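Local structure of DNA polymerase sliding clamp 2 (Thermococcus kodakarensis, 3LX2) at residues L229-V234 and E239-I244; D207-L212 and D216-R221; A134-G139 and E162-K167. The protein probably serves as a ring-shaped homotrimeric sliding clamp that encircles DNA and tethers the replicative polymerase and other DNA-processing proteins to it. All coordinates share one frame; numbering follows the deposited sequence.

Interaction 1. Residues L229-V234 and E239-I244; sequences LLKYMV and EVSFLI
Val240 lies against the phenol of Tyr232 on the buried face of this antiparallel strand pair. Its CB sits over one face of the ring, 4.0 Å from the ring centroid and 14° off the normal, a CH-pi contact; CG2 also comes near CE2 of Tyr232, and CG1 near CZ. The ring reaches that spot because CG of Tyr232 stands between its backbone N and carbonyl carbon (chi1 52°), a crowded position that swings the phenol over the neighbouring strand. CE1 of Tyr232 meets the edge of the Phe242 ring at CE2, 4.0 Å away, and CG1 of Val234 closes on CG2 of Val240 at 3.8 Å. Helices 10-21 and 202-209 cover this face through Leu16, Thr19 and Ile208. The two strands form a beta hairpin in the long sheet that runs from one domain of the clamp subunit to the other: Glu239, Ser241 and Leu243 bond to strand 47-54, while Leu229 and Lys231 bond to strand 217-222. Within the hairpin, Leu230 and Phe242 exchange two backbone hydrogen bonds, as do Tyr232 and Val240; Tyr232 N to Val240 O is 2.7 Å. The other face is looser and more polar around Lys231, Met233 and Glu239. Lys231, extended along its whole length, crosses toward Glu239, where NZ and OE2 form a salt bridge of 2.8 Å whose hydrogen-bond geometry is weak. Exposed Met233 runs alongside, its SD 4.0 Å from CG of Glu239. The far end is apolar, CD1 of buried Leu229 touching CD2 of Leu243 at 4.1 Å near Trp130.

Interaction 2. Residues D207-L212 and D216-R221; sequences DILRSL and DEVIIR
Leu212 and Val218 meet methyl to methyl, CD1 of the leucine 3.8 Å from CG2 of the valine, and this is the closest apolar touch between the end of helix 202-209 with its following turn and strand 217-222. In the leucine, CG anti to the carbonyl carbon (chi1 -59°) and CD1 extended from CA at chi2 together bring CD1 to Val218, which answers with CG2. The two side chains meet at a slant. Three residues earlier, Leu209 leans in: its CB leaves the backbone across the line to the strand, but the branch ends nearer, and CD2 makes a marginal 4.5 Å contact with the same CG2 of Val218. Leu209 also packs on Leu141, Lys142 and Val145 of helix 138-151.

Asp216 approaches Leu212 from the other end of the tight connection. Its carboxylate folds back with CG beside the backbone N, and OD2 lies over the leucine backbone, 3.4 Å from CA and 3.6 Å from CB of Leu212. What OD2 binds is the backbone N of Ala213, in the connection itself. Away from the contact, Arg210 NH1 and Asp207 OD1 form a salt bridge of 2.7 Å, with the oxygen in the guanidinium plane; Lys22 adds a long, weak ion pair to the same OD1.

The direct contact therefore rests on aliphatic methyls and on the Asp216 carboxylate packed against Leu212. Since the hydrogen-bond partner of OD2 is Ala213 N in the connection, its approach to Leu212 is a van der Waals contact, and no polar bond crosses between the two segments.

Interaction 3. Residues A134-G139 and E162-K167; sequences AVVLAG and EKLTFK
Ala134 to Leu137 run as extended strand and then turn straight into a helix, with Leu137 in the N-cap position and Ala138 already helical. Facing them, residues 164 to 167 form a strand of a different sheet, and the two backbones stay well apart: the nearest CA atoms, those of Ala134 and Leu164, are 8.3 Å from each other. Side chains alone bridge the gap. Leu164 does so with a single branch, CD2, which lies 3.7 Å from CG1 of Val136 and, more loosely, 4.4 Å from CB of Ala134. CG of Leu164 is anti to the backbone N (chi1 -174°), and CD2 continues the chain roughly anti to CA, reaching Val136. Val136 offers CG1, the methyl beside its own backbone N, and the two side chains cross at roughly a right angle. The other methyl of Val136, CG2, turns toward strand 217-222, where Val136 packs on Val218 and Ile220. Leu186 touches both Val136 and Leu164, and Leu141 of helix 138-151 packs on Val136 and on Phe166, whose ring meets Phe157 edge-to-face. Purely apolar and buried, the contact joins two sheets of the C-terminal domain, as in the DNA clamp fold, where each domain sets its sheets on the outside of the ring and its helices toward the central hole.

Overall arrangement
All three contacts draw on the long antiparallel sheet, in which strands 238-244, 228-234, 217-222 and 132-137 lie side by side. Interactions 1 and 2, with centres 7 Å apart, share the border of strands 228-234 and 217-222: Lys231 O meets Ile219 N at 2.9 Å, a probable hydrogen bond, and CD2 of Tyr232 packs 3.5 Å from CD2 of Leu212. Interaction 2 borders interaction 3 in the same way, Ile220 O lying 2.9 Å from Ala134 N, their centres about 11 Å apart. Interactions 1 and 3 do not touch, their nearest atoms being about 7 Å apart; in the sheet, strand 217-222 of interaction 2 lies between strand 228-234 and strand 132-137.

Interaction 1. Residues L229-V234 and E239-I244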
loop_
_atom_site.group_PDB
_atom_site.type_symbol
_atom_site.label_atom_id
_atom_site.label_comp_id
_atom_site.label_asym_id
_atom_site.label_seq_id
_atom_site.Cartn_x
_atom_site.Cartn_y
_atom_site.Cartn_z
ATOM N N LEU A 229 10.552 -0.136 -31.526
ATOM C CA LEU A 229 9.211 0.521 -31.428
ATOM C C LEU A 229 8.275 -0.200 -30.462
ATOM O O LEU A 229 8.149 -1.414 -30.506
ATOM C CB LEU A 229 8.517 0.701 -32.781
ATOM C CG LEU A 229 7.031 1.172 -32.708
ATOM C CD1 LEU A 229 6.863 2.659 -32.240
ATOM C CD2 LEU A 229 6.185 0.903 -34.001
ATOM N N LEU A 230 7.662 0.552 -29.563
ATOM C CA LEU A 230 6.534 0.057 -28.796
ATOM C C LEU A 230 5.440 1.112 -28.991
ATOM O O LEU A 230 5.630 2.318 -28.693
ATOM C CB LEU A 230 6.836 -0.059 -27.308
ATOM C CG LEU A 230 7.978 -0.871 -26.705
ATOM C CD1 LEU A 230 7.786 -0.902 -25.225
ATOM C CD2 LEU A 230 7.983 -2.290 -27.228
ATOM N N LYS A 231 4.320 0.626 -29.506
ATOM C CA LYS A 231 3.206 1.453 -29.894
ATOM C C LYS A 231 1.924 0.946 -29.225
ATOM O O LYS A 231 1.637 -0.272 -29.224
ATOM C CB LYS A 231 3.072 1.424 -31.409
ATOM C CG LYS A 231 1.792 2.065 -32.002
ATOM C CD LYS A 231 1.992 2.101 -33.522
ATOM C CE LYS A 231 0.771 2.611 -34.243
ATOM N NZ LYS A 231 1.145 3.109 -35.600
ATOM N N TYR A 232 1.187 1.875 -28.625
ATOM C CA TYR A 232 -0.154 1.552 -28.179
ATOM C C TYR A 232 -1.264 2.392 -28.774
ATOM O O TYR A 232 -1.177 3.630 -28.839
ATOM C CB TYR A 232 -0.300 1.363 -26.658
ATOM C CG TYR A 232 0.205 2.411 -25.654
ATOM C CD1 TYR A 232 1.521 2.349 -25.119
ATOM C CD2 TYR A 232 -0.668 3.376 -25.108
ATOM C CE1 TYR A 232 1.977 3.279 -24.131
ATOM C CE2 TYR A 232 -0.209 4.319 -24.086
ATOM C CZ TYR A 232 1.103 4.256 -23.618
ATOM O OH TYR A 232 1.546 5.139 -22.628
ATOM N N MET A 233 -2.288 1.690 -29.246
ATOM C CA MET A 233 -3.495 2.306 -29.799
ATOM C C MET A 233 -4.316 2.782 -28.635
ATOM O O MET A 233 -4.427 2.071 -27.656
ATOM C CB MET A 233 -4.268 1.291 -30.614
ATOM C CG MET A 233 -3.535 0.848 -31.836
ATOM S SD MET A 233 -2.725 2.239 -32.649
ATOM C CE MET A 233 -2.532 1.550 -34.311
ATOM N N VAL A 234 -4.823 4.012 -28.676
ATOM C CA VAL A 234 -5.650 4.503 -27.528
ATOM C C VAL A 234 -7.103 4.649 -27.971
ATOM O O VAL A 234 -7.409 5.369 -28.902
ATOM C CB VAL A 234 -5.027 5.705 -26.736
ATOM C CG1 VAL A 234 -3.868 6.334 -27.486
ATOM C CG2 VAL A 234 -6.074 6.753 -26.305
ATOM N N GLU A 239 -2.804 7.054 -31.171
ATOM C CA GLU A 239 -1.549 6.295 -31.219
ATOM C C GLU A 239 -0.650 6.840 -30.161
ATOM O O GLU A 239 -0.655 8.000 -29.916
ATOM C CB GLU A 239 -0.839 6.567 -32.530
ATOM C CG GLU A 239 -1.358 5.827 -33.765
ATOM C CD GLU A 239 -0.393 5.938 -34.958
ATOM O OE1 GLU A 239 0.636 6.686 -34.854
ATOM O OE2 GLU A 239 -0.672 5.268 -35.985
ATOM N N VAL A 240 0.155 5.982 -29.554
ATOM C CA VAL A 240 1.302 6.387 -28.732
ATOM C C VAL A 240 2.477 5.464 -29.022
ATOM O O VAL A 240 2.387 4.248 -28.860
ATOM C CB VAL A 240 1.034 6.363 -27.208
ATOM C CG1 VAL A 240 2.229 6.933 -26.470
ATOM C CG2 VAL A 240 -0.163 7.153 -26.870
ATOM N N SER A 241 3.580 6.084 -29.402
ATOM C CA SER A 241 4.730 5.437 -30.000
ATOM C C SER A 241 5.969 5.906 -29.307
ATOM O O SER A 241 6.183 7.101 -29.159
ATOM C CB SER A 241 4.859 5.873 -31.448
ATOM O OG SER A 241 3.714 5.483 -32.183
ATOM N N PHE A 242 6.761 4.944 -28.872
ATOM C CA PHE A 242 8.089 5.165 -28.368
ATOM C C PHE A 242 9.148 4.473 -29.256
ATOM O O PHE A 242 9.037 3.278 -29.623
ATOM C CB PHE A 242 8.204 4.633 -26.943
ATOM C CG PHE A 242 7.329 5.350 -25.929
ATOM C CD1 PHE A 242 7.788 6.480 -25.278
ATOM C CD2 PHE A 242 6.057 4.866 -25.601
ATOM C CE1 PHE A 242 6.988 7.134 -24.291
ATOM C CE2 PHE A 242 5.265 5.520 -24.636
ATOM C CZ PHE A 242 5.733 6.665 -23.988
ATOM N N LEU A 243 10.159 5.243 -29.637
ATOM C CA LEU A 243 11.369 4.627 -30.198
ATOM C C LEU A 243 12.438 4.608 -29.127
ATOM O O LEU A 243 12.685 5.632 -28.464
ATOM C CB LEU A 243 11.843 5.361 -31.440
ATOM C CG LEU A 243 10.852 5.538 -32.588
ATOM C CD1 LEU A 243 11.459 6.477 -33.614
ATOM C CD2 LEU A 243 10.451 4.282 -33.265
ATOM N N ILE A 244 13.022 3.436 -28.907
ATOM C CA ILE A 244 14.054 3.311 -27.878
ATOM C C ILE A 244 15.361 2.887 -28.542
ATOM O O ILE A 244 15.431 1.826 -29.181
ATOM C CB ILE A 244 13.741 2.270 -26.804
ATOM C CG1 ILE A 244 12.395 2.544 -26.125
ATOM C CG2 ILE A 244 14.889 2.257 -25.717
ATOM C CD1 ILE A 244 11.233 1.793 -26.723
#

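Interaction 2. Residues D207-L212 and D216-R221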
loop_
_atom_site.group_PDB
_atom_site.type_symbol
_atom_site.label_atom_id
_atom_site.label_comp_id
_atom_site.label_asym_id
_atom_site.label_seq_id
_atom_site.Cartn_x
_atom_site.Cartn_y
_atom_site.Cartn_z
ATOM N N ASP A 207 9.290 1.733 -17.598
ATOM C CA ASP A 207 8.607 3.015 -17.431
ATOM C C ASP A 207 7.579 3.286 -18.540
ATOM O O ASP A 207 6.546 3.916 -18.297
ATOM C CB ASP A 207 9.607 4.176 -17.347
ATOM C CG ASP A 207 10.210 4.352 -15.950
ATOM O OD1 ASP A 207 9.664 3.828 -14.951
ATOM O OD2 ASP A 207 11.233 5.061 -15.843
ATOM N N ILE A 208 7.839 2.777 -19.735
ATOM C CA ILE A 208 6.907 2.896 -20.845
ATOM C C ILE A 208 5.638 2.070 -20.563
ATOM O O ILE A 208 4.557 2.577 -20.750
ATOM C CB ILE A 208 7.569 2.462 -22.193
ATOM C CG1 ILE A 208 8.722 3.402 -22.565
ATOM C CG2 ILE A 208 6.517 2.293 -23.332
ATOM C CD1 ILE A 208 9.507 3.037 -23.861
ATOM N N LEU A 209 5.801 0.817 -20.121
ATOM C CA LEU A 209 4.733 -0.200 -19.953
ATOM C C LEU A 209 3.943 -0.115 -18.648
ATOM O O LEU A 209 2.957 -0.808 -18.480
ATOM C CB LEU A 209 5.331 -1.625 -20.051
ATOM C CG LEU A 209 6.117 -2.026 -21.337
ATOM C CD1 LEU A 209 7.017 -3.298 -21.167
ATOM C CD2 LEU A 209 5.213 -2.122 -22.620
ATOM N N ARG A 210 4.361 0.719 -17.710
ATOM C CA ARG A 210 3.692 0.710 -16.392
ATOM C C ARG A 210 2.250 1.196 -16.357
ATOM O O ARG A 210 1.457 0.629 -15.640
ATOM C CB ARG A 210 4.513 1.430 -15.347
ATOM C CG ARG A 210 3.975 1.304 -13.923
ATOM C CD ARG A 210 4.907 2.063 -12.919
ATOM N NE ARG A 210 6.105 1.281 -12.607
ATOM C CZ ARG A 210 7.348 1.589 -12.976
ATOM N NH1 ARG A 210 7.611 2.685 -13.693
ATOM N NH2 ARG A 210 8.347 0.791 -12.599
ATOM N N SER A 211 1.903 2.236 -17.104
ATOM C CA SER A 211 0.487 2.702 -17.162
ATOM C C SER A 211 -0.520 1.702 -17.776
ATOM O O SER A 211 -1.622 1.571 -17.283
ATOM C CB SER A 211 0.358 4.025 -17.919
ATOM O OG SER A 211 0.831 5.101 -17.141
ATOM N N LEU A 212 -0.119 0.991 -18.816
ATOM C CA LEU A 212 -0.983 0.055 -19.512
ATOM C C LEU A 212 -1.540 -1.066 -18.628
ATOM O O LEU A 212 -0.887 -1.512 -17.659
ATOM C CB LEU A 212 -0.201 -0.563 -20.679
ATOM C CG LEU A 212 0.321 0.439 -21.706
ATOM C CD1 LEU A 212 0.974 -0.369 -22.745
ATOM C CD2 LEU A 212 -0.835 1.266 -22.302
ATOM N N ASP A 216 -4.218 -4.633 -22.446
ATOM C CA ASP A 216 -3.802 -3.784 -23.602
ATOM C C ASP A 216 -2.848 -4.467 -24.598
ATOM O O ASP A 216 -1.791 -5.029 -24.248
ATOM C CB ASP A 216 -3.191 -2.444 -23.149
ATOM C CG ASP A 216 -4.145 -1.615 -22.275
ATOM O OD1 ASP A 216 -5.379 -1.774 -22.400
ATOM O OD2 ASP A 216 -3.673 -0.823 -21.441
ATOM N N GLU A 217 -3.223 -4.412 -25.855
ATOM C CA GLU A 217 -2.337 -4.806 -26.920
ATOM C C GLU A 217 -1.237 -3.756 -27.122
ATOM O O GLU A 217 -1.486 -2.534 -27.044
ATOM C CB GLU A 217 -3.119 -5.016 -28.198
ATOM C CG GLU A 217 -4.105 -6.184 -28.078
ATOM C CD GLU A 217 -4.996 -6.406 -29.311
ATOM O OE1 GLU A 217 -4.571 -6.150 -30.474
ATOM O OE2 GLU A 217 -6.145 -6.863 -29.084
ATOM N N VAL A 218 -0.018 -4.271 -27.317
ATOM C CA VAL A 218 1.137 -3.477 -27.585
ATOM C C VAL A 218 1.752 -4.021 -28.841
ATOM O O VAL A 218 1.991 -5.206 -28.949
ATOM C CB VAL A 218 2.231 -3.646 -26.505
ATOM C CG1 VAL A 218 3.526 -2.845 -26.902
ATOM C CG2 VAL A 218 1.695 -3.309 -25.089
ATOM N N ILE A 219 2.079 -3.115 -29.747
ATOM C CA ILE A 219 2.749 -3.419 -30.994
ATOM C C ILE A 219 4.263 -3.209 -30.834
ATOM O O ILE A 219 4.699 -2.201 -30.313
ATOM C CB ILE A 219 2.183 -2.488 -32.116
ATOM C CG1 ILE A 219 0.696 -2.825 -32.353
ATOM C CG2 ILE A 219 3.082 -2.499 -33.387
ATOM C CD1 ILE A 219 -0.023 -1.977 -33.444
ATOM N N ILE A 220 5.039 -4.168 -31.328
ATOM C CA ILE A 220 6.497 -4.160 -31.215
ATOM C C ILE A 220 7.127 -4.269 -32.585
ATOM O O ILE A 220 6.628 -5.007 -33.401
ATOM C CB ILE A 220 6.968 -5.358 -30.425
ATOM C CG1 ILE A 220 6.528 -5.256 -28.984
ATOM C CG2 ILE A 220 8.493 -5.467 -30.465
ATOM C CD1 ILE A 220 6.634 -6.602 -28.291
ATOM N N ARG A 221 8.210 -3.536 -32.845
ATOM C CA ARG A 221 8.989 -3.693 -34.101
ATOM C C ARG A 221 10.460 -3.535 -33.765
ATOM O O ARG A 221 10.786 -2.685 -32.923
ATOM C CB ARG A 221 8.578 -2.652 -35.143
ATOM C CG ARG A 221 7.168 -2.812 -35.721
ATOM C CD ARG A 221 6.856 -1.729 -36.782
ATOM N NE ARG A 221 5.803 -2.144 -37.727
ATOM C CZ ARG A 221 4.542 -1.676 -37.750
ATOM N NH1 ARG A 221 4.131 -0.743 -36.872
ATOM N NH2 ARG A 221 3.688 -2.136 -38.671
#

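Interaction 3. Residues A134-G139 and E162-K167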
loop_
_atom_site.group_PDB
_atom_site.type_symbol
_atom_site.label_atom_id
_atom_site.label_comp_id
_atom_site.label_asym_id
_atom_site.label_seq_id
_atom_site.Cartn_x
_atom_site.Cartn_y
_atom_site.Cartn_z
ATOM N N ALA A 134 5.571 -7.699 -33.923
ATOM C CA ALA A 134 4.755 -8.587 -33.141
ATOM C C ALA A 134 3.664 -7.813 -32.477
ATOM O O ALA A 134 3.748 -6.608 -32.419
ATOM C CB ALA A 134 5.587 -9.303 -32.132
ATOM N N VAL A 135 2.622 -8.498 -32.018
ATOM C CA VAL A 135 1.619 -7.884 -31.156
ATOM C C VAL A 135 1.598 -8.774 -29.938
ATOM O O VAL A 135 1.452 -9.996 -30.052
ATOM C CB VAL A 135 0.168 -7.851 -31.759
ATOM C CG1 VAL A 135 -0.739 -6.953 -30.914
ATOM C CG2 VAL A 135 0.168 -7.357 -33.212
ATOM N N VAL A 136 1.728 -8.170 -28.767
ATOM C CA VAL A 136 1.853 -8.941 -27.562
ATOM C C VAL A 136 0.958 -8.270 -26.598
ATOM O O VAL A 136 0.573 -7.123 -26.840
ATOM C CB VAL A 136 3.278 -8.845 -26.990
ATOM C CG1 VAL A 136 4.279 -9.329 -27.968
ATOM C CG2 VAL A 136 3.571 -7.374 -26.625
ATOM N N LEU A 137 0.648 -8.954 -25.510
ATOM C CA LEU A 137 -0.135 -8.387 -24.423
ATOM C C LEU A 137 0.783 -7.668 -23.455
ATOM O O LEU A 137 1.892 -8.140 -23.182
ATOM C CB LEU A 137 -0.883 -9.486 -23.676
ATOM C CG LEU A 137 -2.153 -10.169 -24.229
ATOM C CD1 LEU A 137 -2.630 -11.150 -23.220
ATOM C CD2 LEU A 137 -3.270 -9.125 -24.493
ATOM N N ALA A 138 0.320 -6.558 -22.896
ATOM C CA ALA A 138 1.168 -5.714 -22.038
ATOM C C ALA A 138 1.727 -6.452 -20.837
ATOM O O ALA A 138 2.897 -6.235 -20.459
ATOM C CB ALA A 138 0.408 -4.459 -21.586
ATOM N N GLY A 139 0.880 -7.327 -20.259
ATOM C CA GLY A 139 1.218 -8.167 -19.098
ATOM C C GLY A 139 2.359 -9.110 -19.403
ATOM O O GLY A 139 3.207 -9.363 -18.560
ATOM N N GLU A 162 8.766 -18.329 -35.576
ATOM C CA GLU A 162 7.882 -19.044 -34.637
ATOM C C GLU A 162 8.127 -18.595 -33.214
ATOM O O GLU A 162 7.400 -19.009 -32.301
ATOM C CB GLU A 162 8.112 -20.571 -34.656
ATOM C CG GLU A 162 7.832 -21.339 -35.967
ATOM C CD GLU A 162 8.983 -21.257 -36.980
ATOM O OE1 GLU A 162 10.118 -20.829 -36.612
ATOM O OE2 GLU A 162 8.725 -21.617 -38.157
ATOM N N LYS A 163 9.155 -17.766 -33.024
ATOM C CA LYS A 163 9.728 -17.579 -31.703
ATOM C C LYS A 163 10.037 -16.123 -31.327
ATOM O O LYS A 163 10.893 -15.454 -31.966
ATOM C CB LYS A 163 10.984 -18.455 -31.544
ATOM C CG LYS A 163 11.092 -19.164 -30.173
ATOM C CD LYS A 163 12.229 -20.226 -30.166
ATOM C CE LYS A 163 11.766 -21.581 -29.566
ATOM N NZ LYS A 163 12.697 -22.713 -29.921
ATOM N N LEU A 164 9.354 -15.663 -30.270
ATOM C CA LEU A 164 9.632 -14.364 -29.660
ATOM C C LEU A 164 10.195 -14.583 -28.272
ATOM O O LEU A 164 9.510 -15.095 -27.375
ATOM C CB LEU A 164 8.367 -13.478 -29.598
ATOM C CG LEU A 164 8.601 -12.034 -29.093
ATOM C CD1 LEU A 164 9.292 -11.184 -30.111
ATOM C CD2 LEU A 164 7.306 -11.366 -28.684
ATOM N N THR A 165 11.442 -14.178 -28.100
ATOM C CA THR A 165 12.185 -14.483 -26.893
ATOM C C THR A 165 12.778 -13.206 -26.293
ATOM O O THR A 165 13.419 -12.452 -27.028
ATOM C CB THR A 165 13.395 -15.416 -27.230
ATOM O OG1 THR A 165 12.979 -16.573 -27.998
ATOM C CG2 THR A 165 14.112 -15.853 -25.937
ATOM N N PHE A 166 12.590 -12.980 -24.987
ATOM C CA PHE A 166 13.217 -11.884 -24.244
ATOM C C PHE A 166 14.237 -12.341 -23.171
ATOM O O PHE A 166 13.860 -12.955 -22.171
ATOM C CB PHE A 166 12.147 -11.118 -23.511
ATOM C CG PHE A 166 10.998 -10.760 -24.351
ATOM C CD1 PHE A 166 11.056 -9.641 -25.179
ATOM C CD2 PHE A 166 9.841 -11.542 -24.329
ATOM C CE1 PHE A 166 9.974 -9.302 -25.976
ATOM C CE2 PHE A 166 8.767 -11.200 -25.110
ATOM C CZ PHE A 166 8.835 -10.074 -25.938
ATOM N N LYS A 167 15.516 -12.028 -23.363
ATOM C CA LYS A 167 16.545 -12.560 -22.472
ATOM C C LYS A 167 17.523 -11.540 -22.004
ATOM O O LYS A 167 17.796 -10.540 -22.654
ATOM C CB LYS A 167 17.302 -13.748 -23.071
ATOM C CG LYS A 167 18.449 -13.430 -24.037
ATOM C CD LYS A 167 18.854 -14.734 -24.829
ATOM C CE LYS A 167 20.398 -14.843 -25.131
ATOM N NZ LYS A 167 20.724 -15.665 -26.391
#